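Glutamyl-tRNA(Gln) amidotransferase subunit B, mitochondrial (Saccharomyces cerevisiae, PDB 4N0H) forms the B subunit of a mitochondrial amidotransferase complex and carries the GatB/GatE catalytic domain that defines its family. Local coordinates at residues Cys16-His21 with Pro176-Ile181; Asp53-Gly58 with Gln98-Gln103; Ser84-Asp89 with Pro292-Ala297; Gln139-Thr144 with Val167-Leu172. All coordinates share one frame; numbering follows the deposited sequence.

Contact 1 of 4, residues Cys16-His21 with Pro176-Ile181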
loop_
_atom_site.group_PDB
_atom_site.type_symbol
_atom_site.label_atom_id
_atom_site.label_comp_id
_atom_site.label_asym_id
_atom_site.label_seq_id
_atom_site.Cartn_x
_atom_site.Cartn_y
_atom_site.Cartn_z
ATOM N N CYS B 16 -17.709 9.669 33.862
ATOM C CA CYS B 16 -17.305 10.509 32.740
ATOM C C CYS B 16 -15.850 10.306 32.309
ATOM O O CYS B 16 -14.957 10.135 33.139
ATOM C CB CYS B 16 -17.560 11.981 33.074
ATOM S SG CYS B 16 -16.944 13.148 31.849
ATOM N N GLY B 17 -15.624 10.329 31.001
ATOM C CA GLY B 17 -14.288 10.202 30.449
ATOM C C GLY B 17 -14.040 11.252 29.385
ATOM O O GLY B 17 -14.981 11.791 28.807
ATOM N N LEU B 18 -12.771 11.546 29.126
ATOM C CA LEU B 18 -12.415 12.561 28.141
ATOM C C LEU B 18 -11.564 11.990 27.015
ATOM O O LEU B 18 -10.745 11.095 27.234
ATOM C CB LEU B 18 -11.667 13.719 28.812
ATOM C CG LEU B 18 -12.417 14.500 29.890
ATOM C CD1 LEU B 18 -11.493 15.512 30.547
ATOM C CD2 LEU B 18 -13.631 15.192 29.296
ATOM N N GLU B 19 -11.768 12.516 25.811
ATOM C CA GLU B 19 -10.898 12.221 24.680
ATOM C C GLU B 19 -10.315 13.532 24.178
ATOM O O GLU B 19 -11.034 14.377 23.639
ATOM C CB GLU B 19 -11.672 11.516 23.571
ATOM C CG GLU B 19 -12.244 10.176 23.994
ATOM C CD GLU B 19 -13.176 9.587 22.957
ATOM O OE1 GLU B 19 -13.273 10.154 21.845
ATOM O OE2 GLU B 19 -13.816 8.555 23.256
ATOM N N ILE B 20 -9.013 13.710 24.375
ATOM C CA ILE B 20 -8.368 14.985 24.085
ATOM C C ILE B 20 -7.371 14.906 22.936
ATOM O O ILE B 20 -6.351 14.222 23.023
ATOM C CB ILE B 20 -7.662 15.562 25.326
ATOM C CG1 ILE B 20 -8.651 15.700 26.487
ATOM C CG2 ILE B 20 -7.040 16.909 24.995
ATOM C CD1 ILE B 20 -8.041 16.273 27.754
ATOM N N HIS B 21 -7.676 15.620 21.859
ATOM C CA HIS B 21 -6.773 15.704 20.725
ATOM C C HIS B 21 -5.909 16.940 20.871
ATOM O O HIS B 21 -6.401 18.025 21.177
ATOM C CB HIS B 21 -7.548 15.739 19.409
ATOM C CG HIS B 21 -8.233 14.451 19.084
ATOM N ND1 HIS B 21 -9.387 14.041 19.713
ATOM C CD2 HIS B 21 -7.920 13.476 18.198
ATOM C CE1 HIS B 21 -9.760 12.871 19.227
ATOM N NE2 HIS B 21 -8.885 12.505 18.307
ATOM N N PRO B 176 -13.024 6.250 32.463
ATOM C CA PRO B 176 -14.192 7.004 32.939
ATOM C C PRO B 176 -14.117 7.330 34.432
ATOM O O PRO B 176 -15.036 6.987 35.175
ATOM C CB PRO B 176 -15.361 6.044 32.676
ATOM C CG PRO B 176 -14.840 5.037 31.702
ATOM C CD PRO B 176 -13.389 4.896 32.016
ATOM N N ASP B 177 -13.049 7.999 34.858
ATOM C CA ASP B 177 -12.800 8.226 36.279
ATOM C C ASP B 177 -13.400 9.521 36.823
ATOM O O ASP B 177 -13.343 9.773 38.025
ATOM C CB ASP B 177 -11.298 8.188 36.570
ATOM C CG ASP B 177 -10.751 6.775 36.623
ATOM O OD1 ASP B 177 -11.532 5.826 36.399
ATOM O OD2 ASP B 177 -9.538 6.615 36.882
ATOM N N PHE B 178 -13.972 10.341 35.949
ATOM C CA PHE B 178 -14.543 11.613 36.379
ATOM C C PHE B 178 -15.928 11.445 36.992
ATOM O O PHE B 178 -16.835 10.905 36.361
ATOM C CB PHE B 178 -14.601 12.605 35.217
ATOM C CG PHE B 178 -13.253 13.017 34.707
ATOM C CD1 PHE B 178 -12.567 14.061 35.302
ATOM C CD2 PHE B 178 -12.672 12.361 33.636
ATOM C CE1 PHE B 178 -11.325 14.443 34.839
ATOM C CE2 PHE B 178 -11.431 12.739 33.165
ATOM C CZ PHE B 178 -10.757 13.784 33.767
ATOM N N SER B 179 -16.080 11.913 38.226
ATOM C CA SER B 179 -17.366 11.877 38.911
ATOM C C SER B 179 -17.939 13.284 39.066
ATOM O O SER B 179 -19.128 13.508 38.843
ATOM C CB SER B 179 -17.232 11.196 40.277
ATOM O OG SER B 179 -16.165 11.748 41.028
ATOM N N ASP B 180 -17.084 14.230 39.444
ATOM C CA ASP B 180 -17.496 15.619 39.594
ATOM C C ASP B 180 -17.097 16.435 38.373
ATOM O O ASP B 180 -16.201 16.051 37.621
ATOM C CB ASP B 180 -16.886 16.232 40.856
ATOM N N ILE B 181 -17.772 17.562 38.181
ATOM C CA ILE B 181 -17.500 18.438 37.052
ATOM C C ILE B 181 -16.296 19.326 37.369
ATOM O O ILE B 181 -15.617 19.826 36.468
ATOM C CB ILE B 181 -18.737 19.297 36.690
ATOM C CG1 ILE B 181 -19.996 18.423 36.598
ATOM C CG2 ILE B 181 -18.519 20.037 35.382
ATOM C CD1 ILE B 181 -20.823 18.353 37.888
#
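Phe178 packs beside Cys16, near the start of strand 14-23, and reaches Leu18 with the end of its ring. Phe178 CB lies 3.7 Å from Cys16 CB and 3.2 Å from Cys16 O. With CG anti to its own carbonyl carbon (chi1 -65°), the ring turns along the strand, and Phe178 CD2 comes to 3.2 Å from Cys16 O, which lies at the ring edge, in its plane. Farther out, CE2 and CZ meet the isobutyl group of Leu18, Phe178 CZ standing 3.7 Å from Leu18 CD1, where the two side chains cross at about a right angle. Cys16 SG makes a looser, oblique sulfur-aromatic contact with the same ring.

Cys16 N donates to Phe178 O at 2.9 Å, and Phe178 N to Cys16 O at 3.0 Å. Asp177 and Phe178 both face Cys16, a classic beta bulge, while the Asp177 carboxylate goes to Gly134 N. Phe187 meets the Phe178 ring edge-to-face.

The bulged bridge thus ties the connection between strand 168-174 and helix 181-197 to strand 14-23: two backbone bonds fix it, the ring edge merely packs against Cys16 O, and the side chains add apolar contact.

Contact 2 of 4, residues Asp53-Gly58 with Gln98-Gln103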
loop_
_atom_site.group_PDB
_atom_site.type_symbol
_atom_site.label_atom_id
_atom_site.label_comp_id
_atom_site.label_asym_id
_atom_site.label_seq_id
_atom_site.Cartn_x
_atom_site.Cartn_y
_atom_site.Cartn_z
ATOM N N ASP B 53 1.171 15.644 0.946
ATOM C CA ASP B 53 0.035 16.289 1.611
ATOM C C ASP B 53 -1.174 16.389 0.673
ATOM O O ASP B 53 -2.321 16.347 1.113
ATOM C CB ASP B 53 0.410 17.685 2.121
ATOM C CG ASP B 53 1.418 17.650 3.256
ATOM O OD1 ASP B 53 1.570 16.594 3.907
ATOM O OD2 ASP B 53 2.064 18.692 3.499
ATOM N N ILE B 54 -0.906 16.522 -0.622
ATOM C CA ILE B 54 -1.966 16.633 -1.620
ATOM C C ILE B 54 -2.355 15.232 -2.125
ATOM O O ILE B 54 -3.231 15.077 -2.987
ATOM C CB ILE B 54 -1.538 17.586 -2.769
ATOM C CG1 ILE B 54 -0.975 18.885 -2.187
ATOM C CG2 ILE B 54 -2.702 17.916 -3.706
ATOM C CD1 ILE B 54 -1.979 19.657 -1.357
ATOM N N ALA B 55 -1.704 14.217 -1.560
ATOM C CA ALA B 55 -1.948 12.815 -1.915
ATOM C C ALA B 55 -1.785 12.536 -3.411
ATOM O O ALA B 55 -2.561 11.787 -4.002
ATOM C CB ALA B 55 -3.321 12.356 -1.421
ATOM N N LEU B 56 -0.773 13.149 -4.016
ATOM C CA LEU B 56 -0.469 12.913 -5.428
ATOM C C LEU B 56 -0.188 11.428 -5.651
ATOM O O LEU B 56 0.370 10.773 -4.776
ATOM C CB LEU B 56 0.740 13.749 -5.850
ATOM C CG LEU B 56 0.466 15.096 -6.530
ATOM C CD1 LEU B 56 -0.781 15.766 -5.991
ATOM C CD2 LEU B 56 1.665 16.022 -6.404
ATOM N N PRO B 57 -0.605 10.889 -6.810
ATOM C CA PRO B 57 -0.317 9.489 -7.145
ATOM C C PRO B 57 1.171 9.182 -6.974
ATOM O O PRO B 57 2.015 9.974 -7.390
ATOM C CB PRO B 57 -0.725 9.395 -8.614
ATOM C CG PRO B 57 -1.816 10.441 -8.758
ATOM C CD PRO B 57 -1.423 11.558 -7.843
ATOM N N GLY B 58 1.485 8.065 -6.326
ATOM C CA GLY B 58 2.869 7.662 -6.151
ATOM C C GLY B 58 3.617 8.239 -4.958
ATOM O O GLY B 58 4.776 7.878 -4.730
ATOM N N GLN B 98 -9.908 15.322 3.641
ATOM C CA GLN B 98 -9.133 14.092 3.831
ATOM C C GLN B 98 -8.628 13.543 2.490
ATOM O O GLN B 98 -9.216 12.621 1.919
ATOM C CB GLN B 98 -9.968 13.034 4.553
ATOM C CG GLN B 98 -9.235 11.720 4.768
ATOM C CD GLN B 98 -9.601 11.054 6.065
ATOM O OE1 GLN B 98 -10.333 10.062 6.083
ATOM N NE2 GLN B 98 -9.091 11.592 7.168
ATOM N N PRO B 99 -7.526 14.113 1.985
ATOM C CA PRO B 99 -7.067 13.869 0.607
ATOM C C PRO B 99 -6.721 12.410 0.263
ATOM O O PRO B 99 -6.893 12.013 -0.891
ATOM C CB PRO B 99 -5.836 14.777 0.477
ATOM C CG PRO B 99 -5.401 15.055 1.885
ATOM C CD PRO B 99 -6.643 15.039 2.717
ATOM N N GLN B 100 -6.232 11.629 1.224
ATOM C CA GLN B 100 -5.921 10.225 0.957
ATOM C C GLN B 100 -7.171 9.336 0.881
ATOM O O GLN B 100 -7.149 8.271 0.260
ATOM C CB GLN B 100 -4.943 9.664 1.997
ATOM C CG GLN B 100 -3.469 9.874 1.659
ATOM C CD GLN B 100 -2.966 11.258 2.020
ATOM O OE1 GLN B 100 -3.656 12.023 2.699
ATOM N NE2 GLN B 100 -1.754 11.590 1.568
ATOM N N GLY B 101 -8.259 9.773 1.507
ATOM C CA GLY B 101 -9.457 8.954 1.582
ATOM C C GLY B 101 -9.393 8.087 2.823
ATOM O O GLY B 101 -10.229 7.210 3.048
ATOM N N TYR B 102 -8.367 8.332 3.630
ATOM C CA TYR B 102 -8.246 7.706 4.935
ATOM C C TYR B 102 -7.340 8.537 5.832
ATOM O O TYR B 102 -6.562 9.366 5.354
ATOM C CB TYR B 102 -7.727 6.264 4.827
ATOM C CG TYR B 102 -6.383 6.101 4.137
ATOM C CD1 TYR B 102 -5.191 6.310 4.826
ATOM C CD2 TYR B 102 -6.309 5.706 2.807
ATOM C CE1 TYR B 102 -3.955 6.150 4.201
ATOM C CE2 TYR B 102 -5.082 5.539 2.170
ATOM C CZ TYR B 102 -3.912 5.756 2.873
ATOM O OH TYR B 102 -2.703 5.593 2.242
ATOM N N GLN B 103 -7.469 8.321 7.136
ATOM C CA GLN B 103 -6.612 8.961 8.121
ATOM C C GLN B 103 -5.682 7.911 8.712
ATOM O O GLN B 103 -6.112 6.794 8.995
ATOM C CB GLN B 103 -7.466 9.574 9.234
ATOM C CG GLN B 103 -6.660 10.148 10.391
ATOM C CD GLN B 103 -7.500 10.370 11.642
ATOM O OE1 GLN B 103 -7.300 11.340 12.371
ATOM N NE2 GLN B 103 -8.435 9.465 11.898
#
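Ala55 pushes its methyl group against the side-chain amide of Gln100 and the backbone of Pro99. Ala55 CB is 3.5 Å from Gln100 NE2 and 3.6 Å from Gln100 CD, so the methyl sits over the face of the amide, with Gln100 CG a little farther off. Ala55 CB also lies 3.6 Å from Pro99 O and 4.0 Å from Pro99 CB. Ala55 has a positive phi of 55°, in the left-handed region, and its CB points toward the turn opposite.

Gln100 gets its amide there by folding at its middle: chi2 is 81°, which bends the chain back so that CD and NE2 return to Ala55. Lower down, Gln100 CB sits 4.0 Å above the plane of the Tyr102 ring, over the centre. The amide nitrogen has a weak hydrogen bond to Tyr52 O. One residue away, Pro99 CG approaches Asp53 O at 3.4 Å.

Pro99 and Gln100 are the central residues of a type I beta turn from Gln98 to Gly101, closed by Gly101 N to Gln98 O at 3.0 Å. The turn leads into strand 102-120 and meets the loop between strand 14-23 and helix 65-78. Trp135 of subunit F packs on Ile54 and Leu56.

The two loops therefore meet through van der Waals contact of methyl, proline ring and amide, whereas the Asp53 carboxylate finds its partners in Lys29, Ser34 and Asn166, and the carbonyls of Ile54 and Ala55 find theirs on another protein chain of the assembly.

Contact 3 of 4, residues Ser84-Asp89 with Pro292-Ala297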
loop_
_atom_site.group_PDB
_atom_site.type_symbol
_atom_site.label_atom_id
_atom_site.label_comp_id
_atom_site.label_asym_id
_atom_site.label_seq_id
_atom_site.Cartn_x
_atom_site.Cartn_y
_atom_site.Cartn_z
ATOM N N SER B 84 5.587 -2.001 23.232
ATOM C CA SER B 84 6.795 -2.584 22.655
ATOM C C SER B 84 6.784 -2.422 21.142
ATOM O O SER B 84 7.801 -2.095 20.529
ATOM C CB SER B 84 6.904 -4.062 23.025
ATOM O OG SER B 84 5.739 -4.764 22.629
ATOM N N ILE B 85 5.616 -2.645 20.551
ATOM C CA ILE B 85 5.401 -2.405 19.134
ATOM C C ILE B 85 4.146 -1.561 18.966
ATOM O O ILE B 85 3.079 -1.929 19.455
ATOM C CB ILE B 85 5.176 -3.721 18.368
ATOM C CG1 ILE B 85 6.419 -4.612 18.429
ATOM C CG2 ILE B 85 4.790 -3.443 16.921
ATOM C CD1 ILE B 85 7.565 -4.113 17.584
ATOM N N SER B 86 4.268 -0.425 18.292
ATOM C CA SER B 86 3.073 0.276 17.837
ATOM C C SER B 86 3.090 0.427 16.317
ATOM O O SER B 86 4.126 0.253 15.671
ATOM C CB SER B 86 2.869 1.617 18.560
ATOM O OG SER B 86 3.886 2.551 18.250
ATOM N N GLN B 87 1.929 0.725 15.751
ATOM C CA GLN B 87 1.778 0.771 14.307
ATOM C C GLN B 87 0.696 1.768 13.946
ATOM O O GLN B 87 -0.118 2.153 14.792
ATOM C CB GLN B 87 1.388 -0.608 13.771
ATOM C CG GLN B 87 0.144 -1.176 14.428
ATOM C CD GLN B 87 -0.487 -2.316 13.643
ATOM O OE1 GLN B 87 0.208 -3.198 13.132
ATOM N NE2 GLN B 87 -1.816 -2.296 13.538
ATOM N N PHE B 88 0.693 2.190 12.688
ATOM C CA PHE B 88 -0.343 3.073 12.186
ATOM C C PHE B 88 -1.324 2.295 11.322
ATOM O O PHE B 88 -0.923 1.428 10.547
ATOM C CB PHE B 88 0.274 4.220 11.386
ATOM C CG PHE B 88 1.027 5.200 12.230
ATOM C CD1 PHE B 88 2.381 5.041 12.459
ATOM C CD2 PHE B 88 0.372 6.266 12.820
ATOM C CE1 PHE B 88 3.073 5.941 13.247
ATOM C CE2 PHE B 88 1.061 7.168 13.611
ATOM C CZ PHE B 88 2.409 7.005 13.823
ATOM N N ASP B 89 -2.606 2.615 11.452
ATOM C CA ASP B 89 -3.648 1.965 10.663
ATOM C C ASP B 89 -4.404 2.999 9.843
ATOM O O ASP B 89 -4.400 4.181 10.173
ATOM C CB ASP B 89 -4.623 1.216 11.573
ATOM C CG ASP B 89 -3.914 0.430 12.663
ATOM O OD1 ASP B 89 -4.042 0.812 13.850
ATOM O OD2 ASP B 89 -3.223 -0.563 12.332
ATOM N N PRO B 292 6.813 1.110 8.682
ATOM C CA PRO B 292 7.409 0.144 9.612
ATOM C C PRO B 292 6.765 0.260 10.987
ATOM O O PRO B 292 6.285 1.335 11.328
ATOM C CB PRO B 292 8.873 0.599 9.706
ATOM C CG PRO B 292 9.089 1.511 8.529
ATOM C CD PRO B 292 7.763 2.162 8.286
ATOM N N TYR B 293 6.753 -0.825 11.758
ATOM C CA TYR B 293 6.338 -0.771 13.156
ATOM C C TYR B 293 7.194 0.237 13.915
ATOM O O TYR B 293 8.348 0.471 13.561
ATOM C CB TYR B 293 6.526 -2.131 13.828
ATOM C CG TYR B 293 5.620 -3.236 13.342
ATOM C CD1 TYR B 293 4.255 -3.037 13.185
ATOM C CD2 TYR B 293 6.136 -4.491 13.053
ATOM C CE1 TYR B 293 3.429 -4.060 12.747
ATOM C CE2 TYR B 293 5.323 -5.517 12.617
ATOM C CZ TYR B 293 3.974 -5.301 12.463
ATOM O OH TYR B 293 3.180 -6.339 12.026
ATOM N N ILE B 294 6.628 0.836 14.957
ATOM C CA ILE B 294 7.424 1.591 15.910
ATOM C C ILE B 294 7.957 0.594 16.935
ATOM O O ILE B 294 7.191 0.052 17.727
ATOM C CB ILE B 294 6.586 2.674 16.622
ATOM C CG1 ILE B 294 6.167 3.762 15.632
ATOM C CG2 ILE B 294 7.357 3.292 17.795
ATOM C CD1 ILE B 294 5.329 4.856 16.252
ATOM N N ASN B 295 9.262 0.342 16.899
ATOM C CA ASN B 295 9.893 -0.612 17.809
ATOM C C ASN B 295 11.061 0.028 18.544
ATOM O O ASN B 295 12.191 0.011 18.065
ATOM C CB ASN B 295 10.369 -1.844 17.037
ATOM C CG ASN B 295 10.936 -2.922 17.943
ATOM O OD1 ASN B 295 10.810 -2.859 19.167
ATOM N ND2 ASN B 295 11.559 -3.925 17.340
ATOM N N LEU B 296 10.782 0.599 19.712
ATOM C CA LEU B 296 11.781 1.375 20.432
ATOM C C LEU B 296 12.617 0.492 21.350
ATOM O O LEU B 296 12.093 -0.403 22.012
ATOM C CB LEU B 296 11.093 2.484 21.233
ATOM C CG LEU B 296 10.185 3.344 20.345
ATOM C CD1 LEU B 296 9.316 4.270 21.173
ATOM C CD2 LEU B 296 11.019 4.130 19.351
ATOM N N ALA B 297 13.922 0.737 21.366
ATOM C CA ALA B 297 14.817 0.012 22.258
ATOM C C ALA B 297 14.654 0.573 23.659
ATOM O O ALA B 297 14.280 1.736 23.820
ATOM C CB ALA B 297 16.260 0.145 21.798
HETATM O O HOH W 1 7.955 0.549 20.388
#
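Ser86 and Ile294 form a single antiparallel hydrogen-bonded bridge, an isolated beta bridge that joins two loops of the catalytic domain. Both backbone bonds are fairly straight: Ser86 N meets Ile294 O at 3.0 Å on a lone pair, and Ile294 N meets Ser86 O at 2.7 Å, tilted 23° from the carbonyl plane.

Apolar contacts flank the bridge. Ile85 splits its two branches between partners: CG2 makes an off-centre CH-pi contact with the Tyr293 ring, while Ile85 CD1 presses on Asn295 CG at 3.6 Å. Phe88 CE1 touches Ile294 CD1 at 3.9 Å, and the Phe88 ring also meets Phe31 edge-to-face.

Mixed polar and aromatic contact comes from Gln87, which lies alongside Tyr293 and points the same way. Their amide and ring planes are 17° apart, and Gln87 OE1 reaches the ring edge, 3.4 Å from Tyr293 CE1. Ser86 OG, placed between its backbone N and carbonyl carbon by chi1 66°, abuts Ile294 CB at 3.2 Å. Subunit F makes backbone hydrogen bonds with Asn295 and Ala297.

A water near Ser84 O and Ile294 O accepts a hydrogen bond from Leu296 N, its oxygen 2.9 Å from that nitrogen.

Contact 4 of 4, residues Gln139-Thr144 with Val167-Leu172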
loop_
_atom_site.group_PDB
_atom_site.type_symbol
_atom_site.label_atom_id
_atom_site.label_comp_id
_atom_site.label_asym_id
_atom_site.label_seq_id
_atom_site.Cartn_x
_atom_site.Cartn_y
_atom_site.Cartn_z
ATOM N N GLN B 139 -2.355 7.940 21.609
ATOM C CA GLN B 139 -2.217 7.609 20.185
ATOM C C GLN B 139 -1.676 8.772 19.355
ATOM O O GLN B 139 -2.037 9.923 19.581
ATOM C CB GLN B 139 -3.568 7.181 19.595
ATOM C CG GLN B 139 -4.159 5.913 20.182
ATOM C CD GLN B 139 -5.483 5.531 19.534
ATOM O OE1 GLN B 139 -6.083 6.322 18.804
ATOM N NE2 GLN B 139 -5.937 4.307 19.792
ATOM N N ILE B 140 -0.826 8.463 18.380
ATOM C CA ILE B 140 -0.373 9.465 17.420
ATOM C C ILE B 140 -1.227 9.341 16.166
ATOM O O ILE B 140 -1.461 8.232 15.682
ATOM C CB ILE B 140 1.105 9.258 17.040
ATOM C CG1 ILE B 140 1.995 9.325 18.283
ATOM C CG2 ILE B 140 1.545 10.287 16.001
ATOM C CD1 ILE B 140 3.384 8.746 18.066
ATOM N N GLU B 141 -1.702 10.466 15.640
ATOM C CA GLU B 141 -2.501 10.426 14.416
ATOM C C GLU B 141 -2.434 11.708 13.586
ATOM O O GLU B 141 -2.013 12.758 14.074
ATOM C CB GLU B 141 -3.957 10.079 14.735
ATOM C CG GLU B 141 -4.657 11.081 15.621
ATOM C CD GLU B 141 -6.059 10.634 15.988
ATOM O OE1 GLU B 141 -6.938 11.504 16.154
ATOM O OE2 GLU B 141 -6.276 9.408 16.108
ATOM N N GLN B 142 -2.864 11.603 12.331
ATOM C CA GLN B 142 -2.868 12.723 11.398
ATOM C C GLN B 142 -4.034 13.659 11.641
ATOM O O GLN B 142 -5.153 13.210 11.876
ATOM C CB GLN B 142 -3.005 12.218 9.960
ATOM C CG GLN B 142 -1.754 11.692 9.325
ATOM C CD GLN B 142 -2.003 11.246 7.891
ATOM O OE1 GLN B 142 -3.018 10.609 7.595
ATOM N NE2 GLN B 142 -1.092 11.603 6.992
ATOM N N ASP B 143 -3.780 14.959 11.540
ATOM C CA ASP B 143 -4.870 15.926 11.480
ATOM C C ASP B 143 -5.376 15.989 10.040
ATOM O O ASP B 143 -4.669 15.597 9.102
ATOM C CB ASP B 143 -4.403 17.313 11.939
ATOM C CG ASP B 143 -5.537 18.160 12.511
ATOM O OD1 ASP B 143 -5.248 19.224 13.100
ATOM O OD2 ASP B 143 -6.717 17.762 12.384
ATOM N N THR B 144 -6.600 16.473 9.867
ATOM C CA THR B 144 -7.180 16.634 8.541
ATOM C C THR B 144 -7.076 18.089 8.112
ATOM O O THR B 144 -6.652 18.943 8.892
ATOM C CB THR B 144 -8.665 16.234 8.535
ATOM O OG1 THR B 144 -9.383 17.078 9.440
ATOM C CG2 THR B 144 -8.832 14.785 8.963
ATOM N N VAL B 167 -0.778 17.396 9.876
ATOM C CA VAL B 167 -0.221 17.935 11.119
ATOM C C VAL B 167 -0.301 16.847 12.200
ATOM O O VAL B 167 -1.299 16.133 12.280
ATOM C CB VAL B 167 -0.989 19.208 11.557
ATOM C CG1 VAL B 167 -0.741 19.554 13.033
ATOM C CG2 VAL B 167 -0.631 20.387 10.643
ATOM N N PRO B 168 0.752 16.700 13.025
ATOM C CA PRO B 168 0.725 15.626 14.025
ATOM C C PRO B 168 -0.208 15.928 15.193
ATOM O O PRO B 168 -0.236 17.052 15.693
ATOM C CB PRO B 168 2.175 15.564 14.536
ATOM C CG PRO B 168 2.967 16.493 13.669
ATOM C CD PRO B 168 2.005 17.470 13.078
ATOM N N LEU B 169 -0.963 14.918 15.611
ATOM C CA LEU B 169 -1.813 15.003 16.790
ATOM C C LEU B 169 -1.444 13.883 17.751
ATOM O O LEU B 169 -0.970 12.825 17.331
ATOM C CB LEU B 169 -3.289 14.834 16.411
ATOM C CG LEU B 169 -3.913 15.780 15.385
ATOM C CD1 LEU B 169 -5.332 15.344 15.038
ATOM C CD2 LEU B 169 -3.914 17.176 15.940
ATOM N N ILE B 170 -1.656 14.119 19.040
ATOM C CA ILE B 170 -1.713 13.025 19.998
ATOM C C ILE B 170 -3.107 12.985 20.608
ATOM O O ILE B 170 -3.613 13.998 21.091
ATOM C CB ILE B 170 -0.661 13.153 21.108
ATOM C CG1 ILE B 170 0.737 12.901 20.547
ATOM C CG2 ILE B 170 -0.946 12.162 22.222
ATOM C CD1 ILE B 170 1.812 12.810 21.617
ATOM N N GLU B 171 -3.742 11.821 20.556
ATOM C CA GLU B 171 -5.027 11.647 21.210
ATOM C C GLU B 171 -4.815 10.953 22.543
ATOM O O GLU B 171 -4.221 9.877 22.606
ATOM C CB GLU B 171 -5.992 10.831 20.348
ATOM C CG GLU B 171 -7.340 10.597 21.021
ATOM C CD GLU B 171 -8.253 9.673 20.232
ATOM O OE1 GLU B 171 -9.246 9.183 20.812
ATOM O OE2 GLU B 171 -7.987 9.440 19.035
ATOM N N LEU B 172 -5.301 11.580 23.608
ATOM C CA LEU B 172 -5.242 10.990 24.937
ATOM C C LEU B 172 -6.640 10.585 25.378
ATOM O O LEU B 172 -7.560 11.401 25.382
ATOM C CB LEU B 172 -4.624 11.977 25.932
ATOM C CG LEU B 172 -4.528 11.549 27.398
ATOM C CD1 LEU B 172 -3.211 11.996 27.991
ATOM C CD2 LEU B 172 -5.690 12.107 28.207
#
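Glu141 and Glu171 bring their carboxylates together on one face of the paired strands, with Glu141 OE2 at 3.4 Å from Glu171 OE2. Their side chains reach this spot by different routes. Glu141 has CG between its backbone N and carbonyl carbon (chi1 62°), then runs extended; Glu171 starts with CG opposite its backbone N (chi1 178°) and is extended as well. The carboxylate planes are turned 69° apart, and Glu141 OE2 is hydrogen-bonded to Thr105 OG1. Gln139 lies beside Glu171 and points the same way, its amide turned well out of the carboxylate plane.

Leu169, on the same face among these mostly polar chains, spreads its methyls over Asp143: Leu169 CD1 is 3.6 Å from Asp143 CA, and Leu169 CD2 is 3.7 Å from Asp143 OD1. That carboxylate also salt-bridges Arg211 through OD1, and Asp143 OD2 accepts Thr144 N at 2.8 Å. On the other face, Ile140 and Ile170 pack beside Ala71 of helix 65-78, with their CG1 atoms 4.4 Å apart.

Paired backbone bonds link Gln139 with Glu171, at 2.7 Å from Glu171 N to Gln139 O, and Glu141 with Leu169. Asp143 N extends the pairing to Val167 O at 2.8 Å. The alternating register is that of an antiparallel strand pair, here within the mixed central sheet of the GatB/GatE catalytic domain, one face covered by helix 65-78.

In the fold
All four contacts are largely buried, with exposed residues in contact 1 (Pro176) and contact 3 (Ser84, Tyr293). Contact 4, its centre about 6 Å from the centre of the chain, is the most regular. Its sheet includes contact 1, where Ile20 O and Leu172 N, 2.9 Å apart, probably form a hydrogen bond, and strand 102-120 of contact 2, neighbour of strand 130-142. Contact 1 has one bulged bridge near the start of strand 14-23. Contacts 2 and 3, their centres about 21 and 19 Å from the chain's centre, also meet other subunits: contact 3 uses a lone bridge, isoleucines and water, contact 2 van der Waals contact alone. The Phe88 ring of contact 3 touches the Ile140 carbonyl.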